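Local coordinates for protein aspartate aminotransferase, cytoplasmic (Schizosaccharomyces pombe 972h-, PDB 6JPK) that catalyses the pyridoxal 5'-phosphate-dependent transfer of an amino group from L-aspartate to 2-oxoglutarate, giving oxaloacetate and L-glutamate, and works as a homodimer, at residues Glu372-Tyr377 with Phe401-Arg406; Thr154-Asp159 with Ser164-Gly169. The protein carries 1 engineered substitution. All coordinates share one frame; numbering follows the deposited sequence.

Contact 1. Residues Glu372-Tyr377 with Phe401-Arg406; sequences ERYHLY and FNHAVR
Tyr-374 and His-403 differ in their first torsions, CG of Tyr-374 standing anti to its carbonyl carbon (chi1 -67°) and CG of His-403 anti to the backbone N (chi1 -168°), and this brings OH of the one to ND1 of the other. The contact pairs two helices of the aspartate aminotransferase fold, the C-terminal end of helix 364-374 and the late turns of helix 394-407. The nearest backbones are well apart, with Arg-373 CA 9.1 Å from Ala-404 CA, and side chains bridge the interval. The phenol oxygen OH of Tyr-374 lies 2.6 Å from ND1 of His-403 in a short hydrogen bond, each atom close to the plane of the other ring. The two rings stand almost perpendicular, planes at 84°, and meet rim to rim, their centroids 5.8 Å apart, so neither covers the other's face. A phenylalanine in place of Tyr-374 would probably leave ND1 of His-403 without this mate and the imidazole less firmly fixed in rotation. Phe-369, edge-to-face with the imidazole, is a second neighbour on helix 364-374. Arg-373, its chain bent at chi2 and chi3, carries NH2 to 3.7 Å from CE1 of His-403; the guanidinium and imidazole planes are nearly perpendicular, and any positive charge on the histidine would probably be disfavoured there. His-375 then leaves the helix with positive phi, and the chain enters strand 376-377. Leu-376, on that strand, points its side chain at helix 394-407, where Ala-400 and His-396 also touch it. There a purely apolar contact forms, CD1 of Leu-376 lying 4.0 Å from CE1 of Phe-401.

Contact 2. Residues Thr154-Asp159 with Ser164-Gly169; sequences TYPYWD and SFDYEG
Tyr-157 and Phe-165 form the aromatic side of a short antiparallel beta hairpin, strand 152-159 with strand 164-165, at one margin of the mixed sheet. CD1 of Phe-165 sits 3.6 Å above the centre of the Tyr-157 ring, but the planes are inclined at 42°, an oblique pairing. Phe-165 reaches this face with CG anti to its backbone N (chi1 163°), although its CB points away from the opposing segment. Three backbone bonds set the hairpin frame. Asp-159 and Ser-164 make a hydrogen-bonded pair: Asp-159 N gives a 2.8 Å bond to Ser-164 O, nearly in line with the carbonyl bond, and Ser-164 N returns a longer one to Asp-159 O. Asp-166 N closes on Tyr-157 O at 2.7 Å, almost straight at 172° yet above the carbonyl plane. The indole of Trp-158 lies with one face toward Ser-164 N, offset to the rim. Pro-156 packs on the other end, CB lying 3.5 Å from Asp-166 OD2, and Gly-169, with no side chain, lets Pro-156 CD come within 3.5 Å of its O. Farther out, the strand gives way to helix 167-176. Asp-166 is its N-cap, OD1 accepting from Gly-169 N at 2.9 Å from above the carboxylate plane. The phenol OH of Tyr-157 bonds to the carbonyl of Ile-195, and His-190 stacks on its ring; Asp-159 OD2 bonds Asn-162 in the turn. One water donates to Asp-159 OD2 and Phe-165 O; another links Trp-158 O with Asp-166 OD2, 2.6 Å from that carboxylate oxygen.

How the contacts relate
Contacts 1 and 2 lie in series along the chain, with centres 27 Å apart and nearest atoms about 12 Å apart, so they do not touch. Both are partly buried, and neither is met by the other subunit, but contact 1 lies farther from the chain centre, 28 Å against 18 Å. Contact 1 joins two helices and a short strand through side chains alone, burying 196 Å²; contact 2 ties a hairpin to a helix start chiefly through backbone bonds, with a cap, waters and an aromatic pair, burying 456 Å². The side chain of Phe-401 lies about 10 Å, and that of Trp-158 about 9 Å, from the side chain of Arg-383, probably an L-aspartate-binding residue.

Contact 1. Residues Glu372-Tyr377 with Phe401-Arg406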
loop_
_atom_site.group_PDB
_atom_site.type_symbol
_atom_site.label_atom_id
_atom_site.label_comp_id
_atom_site.label_asym_id
_atom_site.label_seq_id
_atom_site.Cartn_x
_atom_site.Cartn_y
_atom_site.Cartn_z
ATOM N N GLU A 372 30.153 -6.379 21.931
ATOM C CA GLU A 372 30.490 -7.412 22.906
ATOM C C GLU A 372 30.840 -6.833 24.273
ATOM O O GLU A 372 30.508 -7.430 25.302
ATOM C CB GLU A 372 31.651 -8.264 22.376
ATOM C CG GLU A 372 31.237 -9.141 21.208
ATOM C CD GLU A 372 32.391 -9.905 20.592
ATOM O OE1 GLU A 372 33.494 -9.927 21.184
ATOM O OE2 GLU A 372 32.191 -10.480 19.503
ATOM N N ARG A 373 31.518 -5.690 24.321
ATOM C CA ARG A 373 31.964 -5.150 25.601
ATOM C C ARG A 373 31.041 -4.080 26.176
ATOM O O ARG A 373 31.090 -3.832 27.383
ATOM C CB ARG A 373 33.379 -4.574 25.471
ATOM C CG ARG A 373 34.412 -5.587 24.956
ATOM C CD ARG A 373 34.906 -6.489 26.072
ATOM N NE ARG A 373 35.520 -5.712 27.150
ATOM C CZ ARG A 373 36.809 -5.366 27.208
ATOM N NH1 ARG A 373 37.652 -5.728 26.243
ATOM N NH2 ARG A 373 37.255 -4.650 28.235
ATOM N N TYR A 374 30.220 -3.424 25.351
ATOM C CA TYR A 374 29.310 -2.398 25.851
ATOM C C TYR A 374 27.857 -2.634 25.457
ATOM O O TYR A 374 26.999 -1.799 25.782
ATOM C CB TYR A 374 29.773 -1.010 25.377
ATOM C CG TYR A 374 31.093 -0.606 26.007
ATOM C CD1 TYR A 374 32.305 -1.046 25.477
ATOM C CD2 TYR A 374 31.127 0.198 27.150
ATOM C CE1 TYR A 374 33.522 -0.691 26.061
ATOM C CE2 TYR A 374 32.342 0.558 27.748
ATOM C CZ TYR A 374 33.533 0.108 27.194
ATOM O OH TYR A 374 34.732 0.466 27.772
ATOM N N HIS A 375 27.560 -3.740 24.765
ATOM C CA HIS A 375 26.191 -4.147 24.449
ATOM C C HIS A 375 25.462 -3.079 23.641
ATOM O O HIS A 375 24.266 -2.840 23.834
ATOM C CB HIS A 375 25.436 -4.499 25.731
ATOM C CG HIS A 375 26.214 -5.419 26.614
ATOM N ND1 HIS A 375 26.221 -6.784 26.434
ATOM C CD2 HIS A 375 27.095 -5.165 27.610
ATOM C CE1 HIS A 375 27.032 -7.338 27.322
ATOM N NE2 HIS A 375 27.577 -6.376 28.046
ATOM N N LEU A 376 26.197 -2.421 22.744
ATOM C CA LEU A 376 25.631 -1.487 21.778
ATOM C C LEU A 376 25.392 -2.221 20.474
ATOM O O LEU A 376 26.310 -2.862 19.950
ATOM C CB LEU A 376 26.565 -0.306 21.512
ATOM C CG LEU A 376 27.148 0.407 22.720
ATOM C CD1 LEU A 376 27.925 1.595 22.230
ATOM C CD2 LEU A 376 26.034 0.833 23.676
ATOM N N TYR A 377 24.180 -2.089 19.933
ATOM C CA TYR A 377 23.757 -2.818 18.742
ATOM C C TYR A 377 23.520 -1.831 17.596
ATOM O O TYR A 377 22.572 -1.040 17.630
ATOM C CB TYR A 377 22.518 -3.659 19.064
ATOM C CG TYR A 377 22.908 -4.835 19.944
ATOM C CD1 TYR A 377 23.067 -4.690 21.332
ATOM C CD2 TYR A 377 23.189 -6.067 19.378
ATOM C CE1 TYR A 377 23.459 -5.765 22.114
ATOM C CE2 TYR A 377 23.570 -7.131 20.137
ATOM C CZ TYR A 377 23.713 -6.983 21.495
ATOM O OH TYR A 377 24.118 -8.080 22.209
ATOM N N PHE A 401 32.713 4.046 22.433
ATOM C CA PHE A 401 33.426 4.499 21.244
ATOM C C PHE A 401 34.874 4.830 21.581
ATOM O O PHE A 401 35.802 4.424 20.868
ATOM C CB PHE A 401 32.733 5.721 20.626
ATOM C CG PHE A 401 31.417 5.417 19.923
ATOM C CD1 PHE A 401 30.806 4.178 20.033
ATOM C CD2 PHE A 401 30.809 6.381 19.136
ATOM C CE1 PHE A 401 29.599 3.909 19.389
ATOM C CE2 PHE A 401 29.597 6.122 18.486
ATOM C CZ PHE A 401 28.997 4.880 18.608
ATOM N N ASN A 402 35.084 5.576 22.667
ATOM C CA ASN A 402 36.437 5.945 23.066
ATOM C C ASN A 402 37.295 4.704 23.259
ATOM O O ASN A 402 38.404 4.605 22.719
ATOM C CB ASN A 402 36.393 6.777 24.346
ATOM C CG ASN A 402 37.776 7.086 24.894
ATOM O OD1 ASN A 402 38.555 7.797 24.266
ATOM N ND2 ASN A 402 38.082 6.557 26.072
ATOM N N HIS A 403 36.774 3.726 24.002
ATOM C CA HIS A 403 37.530 2.504 24.262
ATOM C C HIS A 403 37.795 1.738 22.967
ATOM O O HIS A 403 38.918 1.289 22.712
ATOM C CB HIS A 403 36.761 1.646 25.263
ATOM C CG HIS A 403 37.544 0.507 25.829
ATOM N ND1 HIS A 403 37.045 -0.310 26.821
ATOM C CD2 HIS A 403 38.785 0.045 25.544
ATOM C CE1 HIS A 403 37.947 -1.231 27.121
ATOM N NE2 HIS A 403 39.010 -1.041 26.356
ATOM N N ALA A 404 36.766 1.584 22.135
ATOM C CA ALA A 404 36.895 0.809 20.902
ATOM C C ALA A 404 37.944 1.413 19.969
ATOM O O ALA A 404 38.786 0.699 19.412
ATOM C CB ALA A 404 35.537 0.718 20.201
ATOM N N VAL A 405 37.910 2.730 19.789
ATOM C CA VAL A 405 38.848 3.380 18.881
ATOM C C VAL A 405 40.273 3.308 19.426
ATOM O O VAL A 405 41.223 3.054 18.675
ATOM C CB VAL A 405 38.406 4.828 18.620
ATOM C CG1 VAL A 405 39.523 5.626 17.917
ATOM C CG2 VAL A 405 37.137 4.820 17.791
ATOM N N ARG A 406 40.449 3.527 20.732
ATOM C CA ARG A 406 41.781 3.451 21.324
ATOM C C ARG A 406 42.333 2.035 21.271
ATOM O O ARG A 406 43.539 1.838 21.088
ATOM C CB ARG A 406 41.747 3.935 22.774
ATOM C CG ARG A 406 41.626 5.428 22.930
ATOM C CD ARG A 406 41.417 5.785 24.386
ATOM N NE ARG A 406 41.360 7.232 24.609
ATOM C CZ ARG A 406 42.437 8.002 24.728
ATOM N NH1 ARG A 406 43.644 7.466 24.614
ATOM N NH2 ARG A 406 42.313 9.305 24.943
#

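Contact 2. Residues Thr154-Asp159 with Ser164-Gly169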
loop_
_atom_site.group_PDB
_atom_site.type_symbol
_atom_site.label_atom_id
_atom_site.label_comp_id
_atom_site.label_asym_id
_atom_site.label_seq_id
_atom_site.Cartn_x
_atom_site.Cartn_y
_atom_site.Cartn_z
ATOM N N THR A 154 26.144 3.365 -9.058
ATOM C CA THR A 154 26.271 4.207 -7.877
ATOM C C THR A 154 27.145 5.416 -8.187
ATOM O O THR A 154 27.940 5.420 -9.131
ATOM C CB THR A 154 26.836 3.448 -6.648
ATOM O OG1 THR A 154 28.212 3.155 -6.850
ATOM C CG2 THR A 154 26.098 2.129 -6.406
ATOM N N TYR A 155 26.946 6.467 -7.397
ATOM C CA TYR A 155 27.908 7.543 -7.345
ATOM C C TYR A 155 28.539 7.590 -5.959
ATOM O O TYR A 155 27.885 7.234 -4.972
ATOM C CB TYR A 155 27.282 8.908 -7.688
ATOM C CG TYR A 155 26.043 9.314 -6.909
ATOM C CD1 TYR A 155 26.146 10.100 -5.768
ATOM C CD2 TYR A 155 24.770 8.947 -7.344
ATOM C CE1 TYR A 155 25.022 10.488 -5.060
ATOM C CE2 TYR A 155 23.638 9.324 -6.637
ATOM C CZ TYR A 155 23.767 10.110 -5.507
ATOM O OH TYR A 155 22.650 10.502 -4.810
ATOM N N PRO A 156 29.824 7.929 -5.866
ATOM C CA PRO A 156 30.489 7.997 -4.554
ATOM C C PRO A 156 29.822 9.032 -3.659
ATOM O O PRO A 156 29.340 10.066 -4.131
ATOM C CB PRO A 156 31.927 8.410 -4.904
ATOM C CG PRO A 156 32.096 8.031 -6.337
ATOM C CD PRO A 156 30.748 8.206 -6.974
ATOM N N TYR A 157 29.779 8.742 -2.355
ATOM C CA TYR A 157 29.142 9.683 -1.438
ATOM C C TYR A 157 29.902 9.838 -0.121
ATOM O O TYR A 157 30.171 10.960 0.315
ATOM C CB TYR A 157 27.687 9.273 -1.159
ATOM C CG TYR A 157 26.897 10.437 -0.633
ATOM C CD1 TYR A 157 26.808 10.681 0.736
ATOM C CD2 TYR A 157 26.289 11.335 -1.504
ATOM C CE1 TYR A 157 26.114 11.774 1.224
ATOM C CE2 TYR A 157 25.588 12.438 -1.026
ATOM C CZ TYR A 157 25.501 12.651 0.338
ATOM O OH TYR A 157 24.809 13.741 0.824
ATOM N N TRP A 158 30.241 8.735 0.531
ATOM C CA TRP A 158 30.963 8.796 1.796
ATOM C C TRP A 158 32.461 8.747 1.524
ATOM O O TRP A 158 32.958 7.781 0.948
ATOM C CB TRP A 158 30.546 7.650 2.718
ATOM C CG TRP A 158 31.248 7.617 4.075
ATOM C CD1 TRP A 158 32.113 6.655 4.537
ATOM C CD2 TRP A 158 31.116 8.576 5.135
ATOM N NE1 TRP A 158 32.521 6.965 5.819
ATOM C CE2 TRP A 158 31.919 8.133 6.206
ATOM C CE3 TRP A 158 30.380 9.756 5.287
ATOM C CZ2 TRP A 158 32.011 8.836 7.411
ATOM C CZ3 TRP A 158 30.474 10.452 6.479
ATOM C CH2 TRP A 158 31.288 9.993 7.523
ATOM N N ASP A 159 33.170 9.790 1.942
ATOM C CA ASP A 159 34.633 9.833 1.916
ATOM C C ASP A 159 35.104 9.372 3.293
ATOM O O ASP A 159 35.104 10.149 4.248
ATOM C CB ASP A 159 35.101 11.249 1.575
ATOM C CG ASP A 159 36.618 11.432 1.656
ATOM O OD1 ASP A 159 37.350 10.539 2.145
ATOM O OD2 ASP A 159 37.082 12.507 1.220
ATOM N N SER A 164 33.497 12.618 5.408
ATOM C CA SER A 164 32.754 13.729 4.830
ATOM C C SER A 164 32.113 13.268 3.529
ATOM O O SER A 164 32.240 12.105 3.123
ATOM C CB SER A 164 33.671 14.928 4.593
ATOM O OG SER A 164 34.716 14.558 3.703
ATOM N N PHE A 165 31.421 14.204 2.885
ATOM C CA PHE A 165 30.776 13.971 1.600
ATOM C C PHE A 165 31.826 13.985 0.493
ATOM O O PHE A 165 32.609 14.933 0.380
ATOM C CB PHE A 165 29.699 15.044 1.371
ATOM C CG PHE A 165 29.224 15.180 -0.072
ATOM C CD1 PHE A 165 28.834 14.074 -0.812
ATOM C CD2 PHE A 165 29.138 16.431 -0.661
ATOM C CE1 PHE A 165 28.398 14.212 -2.135
ATOM C CE2 PHE A 165 28.692 16.584 -1.985
ATOM C CZ PHE A 165 28.330 15.473 -2.723
ATOM N N ASP A 166 31.841 12.925 -0.320
ATOM C CA ASP A 166 32.788 12.793 -1.431
ATOM C C ASP A 166 32.269 13.591 -2.631
ATOM O O ASP A 166 31.800 13.057 -3.640
ATOM C CB ASP A 166 33.003 11.322 -1.766
ATOM C CG ASP A 166 34.131 11.105 -2.759
ATOM O OD1 ASP A 166 34.671 12.106 -3.288
ATOM O OD2 ASP A 166 34.469 9.926 -3.019
ATOM N N TYR A 167 32.365 14.908 -2.495
ATOM C CA TYR A 167 31.876 15.819 -3.527
ATOM C C TYR A 167 32.558 15.570 -4.871
ATOM O O TYR A 167 31.896 15.488 -5.914
ATOM C CB TYR A 167 32.094 17.257 -3.057
ATOM C CG TYR A 167 31.979 18.302 -4.124
ATOM C CD1 TYR A 167 30.749 18.603 -4.707
ATOM C CD2 TYR A 167 33.102 19.008 -4.546
ATOM C CE1 TYR A 167 30.643 19.580 -5.692
ATOM C CE2 TYR A 167 33.010 19.985 -5.528
ATOM C CZ TYR A 167 31.782 20.270 -6.092
ATOM O OH TYR A 167 31.703 21.242 -7.063
ATOM N N GLU A 168 33.888 15.459 -4.871
ATOM C CA GLU A 168 34.603 15.313 -6.139
ATOM C C GLU A 168 34.284 13.982 -6.813
ATOM O O GLU A 168 34.172 13.917 -8.040
ATOM C CB GLU A 168 36.111 15.459 -5.922
ATOM C CG GLU A 168 36.555 16.849 -5.429
ATOM C CD GLU A 168 36.397 17.961 -6.470
ATOM O OE1 GLU A 168 36.368 17.665 -7.688
ATOM O OE2 GLU A 168 36.312 19.142 -6.064
ATOM N N GLY A 169 34.132 12.909 -6.032
ATOM C CA GLY A 169 33.744 11.632 -6.615
ATOM C C GLY A 169 32.340 11.642 -7.198
ATOM O O GLY A 169 32.108 11.115 -8.293
HETATM O O HOH W 1 34.010 7.770 -1.617
HETATM O O HOH W 2 35.426 14.446 0.487
#